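PDB 1ZZG: glucose-6-phosphate isomerase from Thermus thermophilus, which probably catalyses the reversible isomerisation of glucose 6-phosphate to fructose 6-phosphate in glycolysis and gluconeogenesis. Local coordinates for residues M248-R253 with K290-Q295; P243-M248 with L307-I312; Q297-G302 with E352-A357; W260-H265 with T281-A286. All coordinates share one frame; numbering follows the deposited sequence.

In the fold
Interactions 1 and 2 share strand 244-249 of a mixed sheet; interactions 3 and 4 pack helices beside it. Interaction 2 is the buried backbone pairing of that strand with 306-313, made of peptide hydrogen bonds and apolar side chains. Interaction 4, also buried, lays helix 257-269 over the neighbouring strand 278-287, mostly by small apolar contacts and one histidine-threonine bond. Interaction 3 joins helices 296-301 and 339-356, which border the Val-246 and Leu-308 face; its apolar part looks to the sheet and its charged part lies further out. Interaction 1, only partly buried, ties the strand's end to a loop through polar tips. All four come within reach of the second subunit, and polar bonds cross to it around 1, 3 and 4.

Interaction 1: M248-R253 with K290-Q295; sequences MVYSER and KDQHAQ
The turn that ends strand 244-249, an inverse gamma turn centred on Tyr-250, meets the 3-10 segment 290-292 through side chains alone. Tyr-250 OH donates to Gln-292 OE1 at 2.7 Å, entering in the carbonyl plane on a lone pair, with C=O...O at 118°. The extended glutamine chain brings its amide to the edge of the phenol ring, the two planes 41° apart. A long polar chain suits this place: Tyr-250 OH also bonds Thr-350, and Gln-292 NE2 bonds Glu-346. A phenylalanine here would probably leave Gln-292 OE1 without its phenolic donor and Thr-350 OG1 without its phenol partner. Beyond the turn, Lys-290 NZ forms a salt bridge with Glu-252 OE1 at 3.0 Å, on the syn lone pair, the two side chains crossing at about a right angle. Asp-99 of the second subunit pairs with the same ammonium, which thus lies between carboxylates of two chains. Met-248, fully extended, brings CE to 4.1 Å from Asp-291 CB, while Asp-291 OD2 accepts from the backbone of Leu-287. The contact thus sits between the end of strand 278-287 and helix 339-356, where Leu-343 and Ala-347 pack on the Tyr-250 ring.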
loop_
_atom_site.group_PDB
_atom_site.type_symbol
_atom_site.label_atom_id
_atom_site.label_comp_id
_atom_site.label_asym_id
_atom_site.label_seq_id
_atom_site.Cartn_x
_atom_site.Cartn_y
_atom_site.Cartn_z
ATOM N N MET A 248 -2.155 -4.932 -10.621
ATOM C CA MET A 248 -2.049 -3.486 -10.796
ATOM C C MET A 248 -3.353 -2.813 -11.220
ATOM O O MET A 248 -3.904 -3.114 -12.276
ATOM C CB MET A 248 -0.950 -3.207 -11.825
ATOM C CG MET A 248 -0.588 -1.751 -12.035
ATOM S SD MET A 248 0.859 -1.658 -13.140
ATOM C CE MET A 248 1.128 0.103 -13.214
ATOM N N VAL A 249 -3.827 -1.877 -10.400
ATOM C CA VAL A 249 -5.079 -1.184 -10.683
ATOM C C VAL A 249 -4.891 0.273 -11.096
ATOM O O VAL A 249 -4.278 1.056 -10.371
ATOM C CB VAL A 249 -6.010 -1.222 -9.450
ATOM C CG1 VAL A 249 -7.340 -0.560 -9.777
ATOM C CG2 VAL A 249 -6.223 -2.658 -9.011
ATOM N N TYR A 250 -5.427 0.629 -12.261
ATOM C CA TYR A 250 -5.334 1.992 -12.765
ATOM C C TYR A 250 -6.484 2.859 -12.286
ATOM O O TYR A 250 -7.373 3.217 -13.059
ATOM C CB TYR A 250 -5.286 2.004 -14.296
ATOM C CG TYR A 250 -3.875 1.939 -14.809
ATOM C CD1 TYR A 250 -3.157 0.745 -14.784
ATOM C CD2 TYR A 250 -3.219 3.097 -15.234
ATOM C CE1 TYR A 250 -1.818 0.705 -15.162
ATOM C CE2 TYR A 250 -1.879 3.068 -15.613
ATOM C CZ TYR A 250 -1.186 1.873 -15.572
ATOM O OH TYR A 250 0.146 1.853 -15.918
ATOM N N SER A 251 -6.444 3.193 -11.002
ATOM C CA SER A 251 -7.461 4.018 -10.367
ATOM C C SER A 251 -6.968 4.417 -8.987
ATOM O O SER A 251 -6.255 3.657 -8.334
ATOM C CB SER A 251 -8.772 3.237 -10.229
ATOM O OG SER A 251 -9.733 3.977 -9.490
ATOM N N GLU A 252 -7.326 5.621 -8.553
ATOM C CA GLU A 252 -6.937 6.076 -7.225
ATOM C C GLU A 252 -8.094 5.750 -6.274
ATOM O O GLU A 252 -7.879 5.432 -5.104
ATOM C CB GLU A 252 -6.644 7.582 -7.233
ATOM C CG GLU A 252 -6.270 8.172 -5.871
ATOM C CD GLU A 252 -4.954 7.640 -5.296
ATOM O OE1 GLU A 252 -4.174 6.978 -6.020
ATOM O OE2 GLU A 252 -4.694 7.901 -4.099
ATOM N N ARG A 253 -9.321 5.824 -6.781
ATOM C CA ARG A 253 -10.492 5.505 -5.963
ATOM C C ARG A 253 -10.378 4.062 -5.459
ATOM O O ARG A 253 -10.823 3.740 -4.353
ATOM C CB ARG A 253 -11.775 5.669 -6.784
ATOM C CG ARG A 253 -12.059 7.103 -7.220
ATOM C CD ARG A 253 -13.256 7.131 -8.149
ATOM N NE ARG A 253 -14.434 6.577 -7.493
ATOM C CZ ARG A 253 -15.492 6.098 -8.135
ATOM N NH1 ARG A 253 -15.516 6.100 -9.461
ATOM N NH2 ARG A 253 -16.528 5.624 -7.449
ATOM N N LYS A 290 0.917 5.723 -10.999
ATOM C CA LYS A 290 2.028 5.964 -10.072
ATOM C C LYS A 290 3.122 4.888 -10.063
ATOM O O LYS A 290 4.305 5.202 -9.903
ATOM C CB LYS A 290 1.514 6.204 -8.637
ATOM C CG LYS A 290 1.045 4.956 -7.897
ATOM C CD LYS A 290 0.538 5.288 -6.488
ATOM C CE LYS A 290 -0.713 6.162 -6.536
ATOM N NZ LYS A 290 -1.324 6.411 -5.193
ATOM N N ASP A 291 2.755 3.623 -10.244
ATOM C CA ASP A 291 3.779 2.589 -10.238
ATOM C C ASP A 291 4.594 2.479 -11.527
ATOM O O ASP A 291 5.482 1.632 -11.643
ATOM C CB ASP A 291 3.177 1.246 -9.827
ATOM C CG ASP A 291 3.137 1.090 -8.316
ATOM O OD1 ASP A 291 4.196 1.317 -7.690
ATOM O OD2 ASP A 291 2.074 0.755 -7.755
ATOM N N GLN A 292 4.303 3.350 -12.489
ATOM C CA GLN A 292 5.074 3.390 -13.728
ATOM C C GLN A 292 6.336 4.138 -13.295
ATOM O O GLN A 292 7.360 4.136 -13.984
ATOM C CB GLN A 292 4.341 4.199 -14.807
ATOM C CG GLN A 292 2.993 3.621 -15.242
ATOM C CD GLN A 292 2.201 4.559 -16.151
ATOM O OE1 GLN A 292 1.046 4.284 -16.483
ATOM N NE2 GLN A 292 2.818 5.669 -16.552
ATOM N N HIS A 293 6.237 4.761 -12.121
ATOM C CA HIS A 293 7.319 5.540 -11.534
ATOM C C HIS A 293 7.855 4.855 -10.280
ATOM O O HIS A 293 8.270 5.537 -9.336
ATOM C CB HIS A 293 6.813 6.935 -11.136
ATOM C CG HIS A 293 6.149 7.691 -12.244
ATOM N ND1 HIS A 293 6.818 8.605 -13.029
ATOM C CD2 HIS A 293 4.870 7.679 -12.689
ATOM C CE1 HIS A 293 5.980 9.126 -13.907
ATOM N NE2 HIS A 293 4.791 8.582 -13.723
ATOM N N ALA A 294 7.835 3.523 -10.245
ATOM C CA ALA A 294 8.334 2.817 -9.069
ATOM C C ALA A 294 8.602 1.330 -9.279
ATOM O O ALA A 294 9.678 0.837 -8.940
ATOM C CB ALA A 294 7.368 3.007 -7.895
ATOM N N GLN A 295 7.632 0.606 -9.824
ATOM C CA GLN A 295 7.822 -0.825 -10.026
ATOM C C GLN A 295 7.952 -1.253 -11.484
ATOM O O GLN A 295 8.566 -2.283 -11.776
ATOM C CB GLN A 295 6.680 -1.602 -9.371
ATOM C CG GLN A 295 6.522 -1.330 -7.886
ATOM C CD GLN A 295 5.446 -2.193 -7.251
ATOM O OE1 GLN A 295 5.634 -3.394 -7.044
ATOM N NE2 GLN A 295 4.311 -1.585 -6.942
#

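Interaction 2: P243-M248 with L307-I312; sequences PVHVFM and LLALVI
Leu-307 O receives two donors from strand 244-248: Val-246 N at 2.9 Å and the imidazole His-245 ND1 at 3.0 Å, which reach it from opposite faces of its carbonyl plane. The ring nitrogen stands 48° out of that plane, off the lone pairs. Having CG anti to the backbone N (chi1 172°) lets the His-245 ring lean over the neighbouring strand, where CE1 also comes to 3.9 Å from Ala-309 CB; a methyl is small enough to lie beside the imidazole. Further along, Val-246 O accepts from Ala-309 N, Met-248 N donates to Ala-309 O, and Val-311 N meets Met-248 O at 2.8 Å. Side chains alternate between the sheet's two faces. Val-246 and Leu-308 lie side by side, with CB of the valine 3.8 Å from CG of the leucine; Met-248 and Leu-310 pair likewise, CB to CD1 at 4.0 Å, branched or long apolar groups that fill one face. On the His-245 and Ala-309 face, Val-311 CG2 reaches Phe-247 CZ at 3.8 Å.

In the next shell, rings of helix 257-269 cover that second face, Phe-261 stacking on Phe-247 and His-265 meeting His-245, while Leu-310 packs on helix 339-356. His-245 and Phe-247 turn their own peptide groups to strand 278-287. Regular parallel pairing, at 12° between the short strand axes, with helices covering the sheet, is typical of the alpha/beta sandwich of SIS domains.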
loop_
_atom_site.group_PDB
_atom_site.type_symbol
_atom_site.label_atom_id
_atom_site.label_comp_id
_atom_site.label_asym_id
_atom_site.label_seq_id
_atom_site.Cartn_x
_atom_site.Cartn_y
_atom_site.Cartn_z
ATOM N N PRO A 243 7.309 -17.083 -9.338
ATOM C CA PRO A 243 7.201 -16.589 -7.956
ATOM C C PRO A 243 6.287 -15.396 -7.713
ATOM O O PRO A 243 5.727 -15.240 -6.623
ATOM C CB PRO A 243 8.655 -16.271 -7.591
ATOM C CG PRO A 243 9.225 -15.793 -8.900
ATOM C CD PRO A 243 8.646 -16.798 -9.900
ATOM N N VAL A 244 6.113 -14.568 -8.730
ATOM C CA VAL A 244 5.318 -13.360 -8.561
ATOM C C VAL A 244 4.099 -13.161 -9.455
ATOM O O VAL A 244 4.105 -13.477 -10.639
ATOM C CB VAL A 244 6.238 -12.119 -8.709
ATOM C CG1 VAL A 244 5.418 -10.836 -8.751
ATOM C CG2 VAL A 244 7.243 -12.094 -7.561
ATOM N N HIS A 245 3.048 -12.621 -8.854
ATOM C CA HIS A 245 1.827 -12.302 -9.569
ATOM C C HIS A 245 1.497 -10.862 -9.197
ATOM O O HIS A 245 1.142 -10.571 -8.053
ATOM C CB HIS A 245 0.684 -13.232 -9.157
ATOM C CG HIS A 245 -0.643 -12.829 -9.723
ATOM N ND1 HIS A 245 -0.805 -12.443 -11.035
ATOM C CD2 HIS A 245 -1.869 -12.746 -9.153
ATOM C CE1 HIS A 245 -2.072 -12.140 -11.251
ATOM N NE2 HIS A 245 -2.739 -12.315 -10.124
ATOM N N VAL A 246 1.641 -9.957 -10.159
ATOM C CA VAL A 246 1.362 -8.547 -9.911
ATOM C C VAL A 246 -0.096 -8.209 -10.203
ATOM O O VAL A 246 -0.646 -8.619 -11.222
ATOM C CB VAL A 246 2.264 -7.633 -10.780
ATOM C CG1 VAL A 246 1.985 -6.167 -10.456
ATOM C CG2 VAL A 246 3.729 -7.965 -10.533
ATOM N N PHE A 247 -0.717 -7.472 -9.286
ATOM C CA PHE A 247 -2.108 -7.050 -9.432
ATOM C C PHE A 247 -2.036 -5.522 -9.434
ATOM O O PHE A 247 -1.871 -4.897 -8.384
ATOM C CB PHE A 247 -2.945 -7.563 -8.247
ATOM C CG PHE A 247 -4.419 -7.265 -8.362
ATOM C CD1 PHE A 247 -5.226 -7.984 -9.239
ATOM C CD2 PHE A 247 -4.997 -6.252 -7.599
ATOM C CE1 PHE A 247 -6.585 -7.700 -9.354
ATOM C CE2 PHE A 247 -6.347 -5.962 -7.705
ATOM C CZ PHE A 247 -7.147 -6.686 -8.585
ATOM N N MET A 248 -2.155 -4.932 -10.621
ATOM C CA MET A 248 -2.049 -3.486 -10.796
ATOM C C MET A 248 -3.353 -2.813 -11.220
ATOM O O MET A 248 -3.904 -3.114 -12.276
ATOM C CB MET A 248 -0.950 -3.207 -11.825
ATOM C CG MET A 248 -0.588 -1.751 -12.035
ATOM S SD MET A 248 0.859 -1.658 -13.140
ATOM C CE MET A 248 1.128 0.103 -13.214
ATOM N N LEU A 307 3.607 -12.740 -13.595
ATOM C CA LEU A 307 2.382 -12.802 -14.384
ATOM C C LEU A 307 1.721 -11.526 -13.890
ATOM O O LEU A 307 1.465 -11.387 -12.691
ATOM C CB LEU A 307 1.502 -14.004 -14.021
ATOM C CG LEU A 307 0.107 -13.932 -14.670
ATOM C CD1 LEU A 307 0.237 -13.978 -16.194
ATOM C CD2 LEU A 307 -0.761 -15.086 -14.184
ATOM N N LEU A 308 1.468 -10.589 -14.792
ATOM C CA LEU A 308 0.868 -9.331 -14.388
ATOM C C LEU A 308 -0.550 -9.135 -14.893
ATOM O O LEU A 308 -0.842 -9.332 -16.072
ATOM C CB LEU A 308 1.726 -8.148 -14.849
ATOM C CG LEU A 308 3.186 -8.104 -14.388
ATOM C CD1 LEU A 308 4.078 -8.793 -15.414
ATOM C CD2 LEU A 308 3.621 -6.655 -14.226
ATOM N N ALA A 309 -1.421 -8.736 -13.979
ATOM C CA ALA A 309 -2.804 -8.471 -14.307
ATOM C C ALA A 309 -3.036 -6.981 -14.093
ATOM O O ALA A 309 -2.735 -6.441 -13.024
ATOM C CB ALA A 309 -3.724 -9.281 -13.405
ATOM N N LEU A 310 -3.550 -6.320 -15.122
ATOM C CA LEU A 310 -3.840 -4.897 -15.054
ATOM C C LEU A 310 -5.345 -4.663 -15.103
ATOM O O LEU A 310 -6.024 -5.085 -16.038
ATOM C CB LEU A 310 -3.166 -4.143 -16.211
ATOM C CG LEU A 310 -1.792 -3.505 -15.974
ATOM C CD1 LEU A 310 -0.767 -4.563 -15.614
ATOM C CD2 LEU A 310 -1.366 -2.754 -17.225
ATOM N N VAL A 311 -5.861 -3.992 -14.082
ATOM C CA VAL A 311 -7.279 -3.678 -13.999
ATOM C C VAL A 311 -7.429 -2.259 -14.521
ATOM O O VAL A 311 -6.894 -1.316 -13.929
ATOM C CB VAL A 311 -7.760 -3.758 -12.542
ATOM C CG1 VAL A 311 -9.241 -3.393 -12.451
ATOM C CG2 VAL A 311 -7.510 -5.155 -12.010
ATOM N N ILE A 312 -8.159 -2.107 -15.623
ATOM C CA ILE A 312 -8.329 -0.802 -16.256
ATOM C C ILE A 312 -9.773 -0.367 -16.489
ATOM O O ILE A 312 -10.555 -1.087 -17.111
ATOM C CB ILE A 312 -7.628 -0.788 -17.632
ATOM C CG1 ILE A 312 -6.177 -1.245 -17.480
ATOM C CG2 ILE A 312 -7.745 0.591 -18.263
ATOM C CD1 ILE A 312 -5.487 -1.529 -18.799
#

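Interaction 3: Q297-G302 with E352-A357; sequences QLFREG and EALAEA
Phe-299 begins the contact by setting its CB 3.5 Å from Leu-354 CD2, the two side chains lying alongside and pointing the same way, toward the sheet. An aromatic and a branched aliphatic chain suit this place, since Leu-308 and Leu-310 of strand 306-313 lie beneath them. One residue on, Arg-300 reaches across to the last turn of the other helix. Bends at chi2 and chi3 (-85° and -64°) fold its long chain so that NH1 serves two acceptors at once. Arg-300 NH1 gives Ala-353 O a 2.7 Å bond from above the carbonyl plane, opposite the face used by the helical donor Ala-357 N, and makes a salt bridge of 3.0 Å with Glu-356 OE1 on its anti lone pair. Ala-357 CB, a methyl small enough to lie close beside this arm, is 3.4 Å from Arg-300 O and 3.6 Å from Arg-300 NH1. Arg-300 NE bonds Gly-401 O of the second subunit, so an alanine in its place would probably cost Glu-356 its cationic partner, Ala-353 O its second donor and the chains one link. The short helix axes pass 9.1 Å apart at 37°, a side-by-side pairing of helices on one face of an alpha/beta sheet; helix 339-356 is the connection of a beta-alpha-beta unit between parallel strands 306-313 and 360-366.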
loop_
_atom_site.group_PDB
_atom_site.type_symbol
_atom_site.label_atom_id
_atom_site.label_comp_id
_atom_site.label_asym_id
_atom_site.label_seq_id
_atom_site.Cartn_x
_atom_site.Cartn_y
_atom_site.Cartn_z
ATOM N N GLN A 297 9.785 -0.182 -13.808
ATOM C CA GLN A 297 11.176 -0.280 -14.247
ATOM C C GLN A 297 11.643 -1.722 -14.063
ATOM O O GLN A 297 12.258 -2.304 -14.957
ATOM C CB GLN A 297 12.060 0.687 -13.443
ATOM C CG GLN A 297 13.566 0.464 -13.573
ATOM C CD GLN A 297 14.063 0.446 -15.013
ATOM O OE1 GLN A 297 13.709 1.311 -15.822
ATOM N NE2 GLN A 297 14.905 -0.536 -15.333
ATOM N N LEU A 298 11.333 -2.304 -12.911
ATOM C CA LEU A 298 11.714 -3.685 -12.644
ATOM C C LEU A 298 10.979 -4.640 -13.589
ATOM O O LEU A 298 11.564 -5.608 -14.073
ATOM C CB LEU A 298 11.397 -4.069 -11.198
ATOM C CG LEU A 298 11.434 -5.575 -10.897
ATOM C CD1 LEU A 298 12.877 -6.056 -10.846
ATOM C CD2 LEU A 298 10.749 -5.856 -9.570
ATOM N N PHE A 299 9.701 -4.378 -13.848
ATOM C CA PHE A 299 8.939 -5.252 -14.733
ATOM C C PHE A 299 9.487 -5.190 -16.159
ATOM O O PHE A 299 9.452 -6.177 -16.890
ATOM C CB PHE A 299 7.449 -4.869 -14.751
ATOM C CG PHE A 299 6.803 -4.817 -13.383
ATOM C CD1 PHE A 299 7.292 -5.580 -12.326
ATOM C CD2 PHE A 299 5.695 -4.002 -13.162
ATOM C CE1 PHE A 299 6.691 -5.531 -11.064
ATOM C CE2 PHE A 299 5.083 -3.945 -11.906
ATOM C CZ PHE A 299 5.582 -4.710 -10.855
ATOM N N ARG A 300 10.002 -4.022 -16.534
ATOM C CA ARG A 300 10.535 -3.791 -17.869
ATOM C C ARG A 300 11.916 -4.388 -18.152
ATOM O O ARG A 300 12.130 -4.978 -19.212
ATOM C CB ARG A 300 10.577 -2.282 -18.150
ATOM C CG ARG A 300 9.217 -1.618 -18.343
ATOM C CD ARG A 300 8.746 -1.755 -19.786
ATOM N NE ARG A 300 9.629 -1.040 -20.707
ATOM C CZ ARG A 300 9.724 -1.301 -22.007
ATOM N NH1 ARG A 300 8.987 -2.264 -22.548
ATOM N NH2 ARG A 300 10.569 -0.607 -22.768
ATOM N N GLU A 301 12.851 -4.250 -17.220
ATOM C CA GLU A 301 14.199 -4.753 -17.460
ATOM C C GLU A 301 14.685 -5.794 -16.466
ATOM O O GLU A 301 15.801 -6.296 -16.582
ATOM C CB GLU A 301 15.179 -3.579 -17.506
ATOM C CG GLU A 301 14.699 -2.447 -18.395
ATOM C CD GLU A 301 15.787 -1.438 -18.719
ATOM O OE1 GLU A 301 16.452 -0.934 -17.783
ATOM O OE2 GLU A 301 15.966 -1.149 -19.920
ATOM N N GLY A 302 13.844 -6.112 -15.487
ATOM C CA GLY A 302 14.211 -7.111 -14.504
ATOM C C GLY A 302 13.845 -8.496 -15.010
ATOM O O GLY A 302 13.383 -8.633 -16.140
ATOM N N GLU A 352 0.927 -2.327 -22.986
ATOM C CA GLU A 352 1.714 -2.667 -24.170
ATOM C C GLU A 352 3.218 -2.710 -23.869
ATOM O O GLU A 352 3.926 -3.590 -24.353
ATOM C CB GLU A 352 1.454 -1.658 -25.292
ATOM C CG GLU A 352 2.037 -2.080 -26.634
ATOM C CD GLU A 352 1.933 -1.001 -27.696
ATOM O OE1 GLU A 352 0.896 -0.302 -27.747
ATOM O OE2 GLU A 352 2.889 -0.862 -28.491
ATOM N N ALA A 353 3.708 -1.761 -23.072
ATOM C CA ALA A 353 5.132 -1.722 -22.741
ATOM C C ALA A 353 5.543 -2.975 -21.980
ATOM O O ALA A 353 6.606 -3.548 -22.225
ATOM C CB ALA A 353 5.457 -0.470 -21.921
ATOM N N LEU A 354 4.698 -3.402 -21.050
ATOM C CA LEU A 354 4.983 -4.596 -20.271
ATOM C C LEU A 354 5.095 -5.808 -21.198
ATOM O O LEU A 354 5.977 -6.653 -21.034
ATOM C CB LEU A 354 3.877 -4.819 -19.236
ATOM C CG LEU A 354 3.860 -3.843 -18.057
ATOM C CD1 LEU A 354 2.584 -4.016 -17.230
ATOM C CD2 LEU A 354 5.093 -4.094 -17.207
ATOM N N ALA A 355 4.206 -5.883 -22.182
ATOM C CA ALA A 355 4.229 -6.995 -23.125
ATOM C C ALA A 355 5.454 -6.898 -24.035
ATOM O O ALA A 355 6.067 -7.913 -24.370
ATOM C CB ALA A 355 2.948 -7.008 -23.952
ATOM N N GLU A 356 5.815 -5.673 -24.418
ATOM C CA GLU A 356 6.972 -5.433 -25.288
ATOM C C GLU A 356 8.243 -5.900 -24.591
ATOM O O GLU A 356 9.188 -6.347 -25.238
ATOM C CB GLU A 356 7.075 -3.939 -25.623
ATOM C CG GLU A 356 8.052 -3.557 -26.743
ATOM C CD GLU A 356 9.522 -3.620 -26.331
ATOM O OE1 GLU A 356 9.831 -3.409 -25.137
ATOM O OE2 GLU A 356 10.375 -3.859 -27.217
ATOM N N ALA A 357 8.257 -5.799 -23.265
ATOM C CA ALA A 357 9.411 -6.214 -22.477
ATOM C C ALA A 357 9.464 -7.733 -22.305
ATOM O O ALA A 357 10.401 -8.267 -21.706
ATOM C CB ALA A 357 9.386 -5.528 -21.110
#

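Interaction 4: W260-H265 with T281-A286; sequences WFVQLH and TTAVPA
In the beta-alpha-beta unit that runs from strand 244-249 through helix 257-269 to strand 278-287, His-265 and Val-262 of the helix rest on Thr-281, Ala-283 and Pro-285. Helix and strand segments run antiparallel, at 175°, their axes 8.0 Å apart. Ala-283, with only a methyl, is consistent with so close an approach. Ala-283 CB lies 3.7 Å from His-265 CD2 and 4.2 Å from Phe-261 CE2. Val-262, one turn before His-265, puts CG2 3.8 Å from Pro-285 CD, a proline ring that offers an apolar surface without a backbone N-H to bury. At the other end His-265 NE2 and Thr-281 OG1 share a hydrogen bond of 2.7 Å, the hydroxyl lying at the ring's edge; either could be the donor. A chi1 of -177° carries the imidazole away from the backbone N and out to the strand to make this bond, and His-265 CB lies over the Phe-261 face, offset toward the rim. Asp-266, the next residue, accepts from the backbone N of Ala-283. The same helix carries Glu-267, the predicted proton donor, whose side chain is about 8 Å from that of His-265; a helix packed on parallel strands is the layering of the SIS fold.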
loop_
_atom_site.group_PDB
_atom_site.type_symbol
_atom_site.label_atom_id
_atom_site.label_comp_id
_atom_site.label_asym_id
_atom_site.label_seq_id
_atom_site.Cartn_x
_atom_site.Cartn_y
_atom_site.Cartn_z
ATOM N N TRP A 260 -6.457 -5.727 -0.660
ATOM C CA TRP A 260 -7.513 -6.707 -0.415
ATOM C C TRP A 260 -7.224 -7.982 -1.210
ATOM O O TRP A 260 -7.373 -9.097 -0.695
ATOM C CB TRP A 260 -8.871 -6.138 -0.839
ATOM C CG TRP A 260 -9.981 -7.146 -0.816
ATOM C CD1 TRP A 260 -10.694 -7.569 0.273
ATOM C CD2 TRP A 260 -10.476 -7.888 -1.935
ATOM N NE1 TRP A 260 -11.605 -8.534 -0.101
ATOM C CE2 TRP A 260 -11.492 -8.748 -1.451
ATOM C CE3 TRP A 260 -10.162 -7.909 -3.303
ATOM C CZ2 TRP A 260 -12.195 -9.624 -2.288
ATOM C CZ3 TRP A 260 -10.864 -8.783 -4.140
ATOM C CH2 TRP A 260 -11.869 -9.628 -3.626
ATOM N N PHE A 261 -6.811 -7.821 -2.464
ATOM C CA PHE A 261 -6.515 -8.981 -3.302
ATOM C C PHE A 261 -5.306 -9.755 -2.794
ATOM O O PHE A 261 -5.274 -10.992 -2.842
ATOM C CB PHE A 261 -6.257 -8.571 -4.752
ATOM C CG PHE A 261 -5.846 -9.727 -5.624
ATOM C CD1 PHE A 261 -6.763 -10.725 -5.957
ATOM C CD2 PHE A 261 -4.525 -9.870 -6.034
ATOM C CE1 PHE A 261 -6.367 -11.851 -6.680
ATOM C CE2 PHE A 261 -4.116 -10.989 -6.756
ATOM C CZ PHE A 261 -5.041 -11.984 -7.078
ATOM N N VAL A 262 -4.300 -9.028 -2.317
ATOM C CA VAL A 262 -3.102 -9.670 -1.795
ATOM C C VAL A 262 -3.452 -10.626 -0.647
ATOM O O VAL A 262 -2.943 -11.746 -0.604
ATOM C CB VAL A 262 -2.061 -8.616 -1.345
ATOM C CG1 VAL A 262 -0.899 -9.294 -0.636
ATOM C CG2 VAL A 262 -1.535 -7.868 -2.565
ATOM N N GLN A 263 -4.315 -10.202 0.278
ATOM C CA GLN A 263 -4.705 -11.102 1.361
ATOM C C GLN A 263 -5.509 -12.264 0.790
ATOM O O GLN A 263 -5.308 -13.417 1.167
ATOM C CB GLN A 263 -5.573 -10.417 2.425
ATOM C CG GLN A 263 -6.248 -11.459 3.324
ATOM C CD GLN A 263 -7.051 -10.884 4.472
ATOM O OE1 GLN A 263 -7.678 -9.840 4.345
ATOM N NE2 GLN A 263 -7.057 -11.590 5.600
ATOM N N LEU A 264 -6.448 -11.953 -0.098
ATOM C CA LEU A 264 -7.276 -12.990 -0.701
ATOM C C LEU A 264 -6.409 -14.057 -1.368
ATOM O O LEU A 264 -6.572 -15.252 -1.126
ATOM C CB LEU A 264 -8.212 -12.389 -1.749
ATOM C CG LEU A 264 -9.019 -13.434 -2.535
ATOM C CD1 LEU A 264 -9.994 -14.138 -1.593
ATOM C CD2 LEU A 264 -9.764 -12.776 -3.684
ATOM N N HIS A 265 -5.485 -13.611 -2.211
ATOM C CA HIS A 265 -4.610 -14.522 -2.941
ATOM C C HIS A 265 -3.602 -15.267 -2.059
ATOM O O HIS A 265 -3.568 -16.502 -2.042
ATOM C CB HIS A 265 -3.861 -13.749 -4.029
ATOM C CG HIS A 265 -2.982 -14.610 -4.880
ATOM N ND1 HIS A 265 -3.471 -15.379 -5.915
ATOM C CD2 HIS A 265 -1.649 -14.841 -4.835
ATOM C CE1 HIS A 265 -2.474 -16.047 -6.471
ATOM N NE2 HIS A 265 -1.357 -15.738 -5.835
ATOM N N THR A 281 1.821 -18.388 -5.114
ATOM C CA THR A 281 2.619 -17.347 -5.740
ATOM C C THR A 281 2.494 -16.089 -4.891
ATOM O O THR A 281 1.521 -15.921 -4.155
ATOM C CB THR A 281 2.157 -17.053 -7.184
ATOM O OG1 THR A 281 0.791 -16.619 -7.177
ATOM C CG2 THR A 281 2.290 -18.309 -8.053
ATOM N N THR A 282 3.486 -15.215 -4.989
ATOM C CA THR A 282 3.494 -13.983 -4.223
ATOM C C THR A 282 2.776 -12.847 -4.940
ATOM O O THR A 282 3.250 -12.349 -5.963
ATOM C CB THR A 282 4.939 -13.554 -3.918
ATOM O OG1 THR A 282 5.620 -14.636 -3.270
ATOM C CG2 THR A 282 4.950 -12.324 -2.999
ATOM N N ALA A 283 1.627 -12.444 -4.402
ATOM C CA ALA A 283 0.858 -11.351 -4.979
ATOM C C ALA A 283 1.540 -10.034 -4.607
ATOM O O ALA A 283 1.843 -9.792 -3.436
ATOM C CB ALA A 283 -0.575 -11.367 -4.454
ATOM N N VAL A 284 1.775 -9.194 -5.612
ATOM C CA VAL A 284 2.426 -7.900 -5.424
ATOM C C VAL A 284 1.467 -6.803 -5.869
ATOM O O VAL A 284 1.057 -6.761 -7.028
ATOM C CB VAL A 284 3.729 -7.813 -6.257
ATOM C CG1 VAL A 284 4.388 -6.457 -6.063
ATOM C CG2 VAL A 284 4.681 -8.920 -5.847
ATOM N N PRO A 285 1.095 -5.895 -4.949
ATOM C CA PRO A 285 0.169 -4.801 -5.264
ATOM C C PRO A 285 0.819 -3.663 -6.058
ATOM O O PRO A 285 1.989 -3.344 -5.857
ATOM C CB PRO A 285 -0.292 -4.344 -3.883
ATOM C CG PRO A 285 0.979 -4.496 -3.067
ATOM C CD PRO A 285 1.529 -5.837 -3.538
ATOM N N ALA A 286 0.048 -3.059 -6.958
ATOM C CA ALA A 286 0.530 -1.942 -7.758
ATOM C C ALA A 286 -0.640 -1.065 -8.161
ATOM O O ALA A 286 -1.781 -1.528 -8.255
ATOM C CB ALA A 286 1.254 -2.443 -8.996
#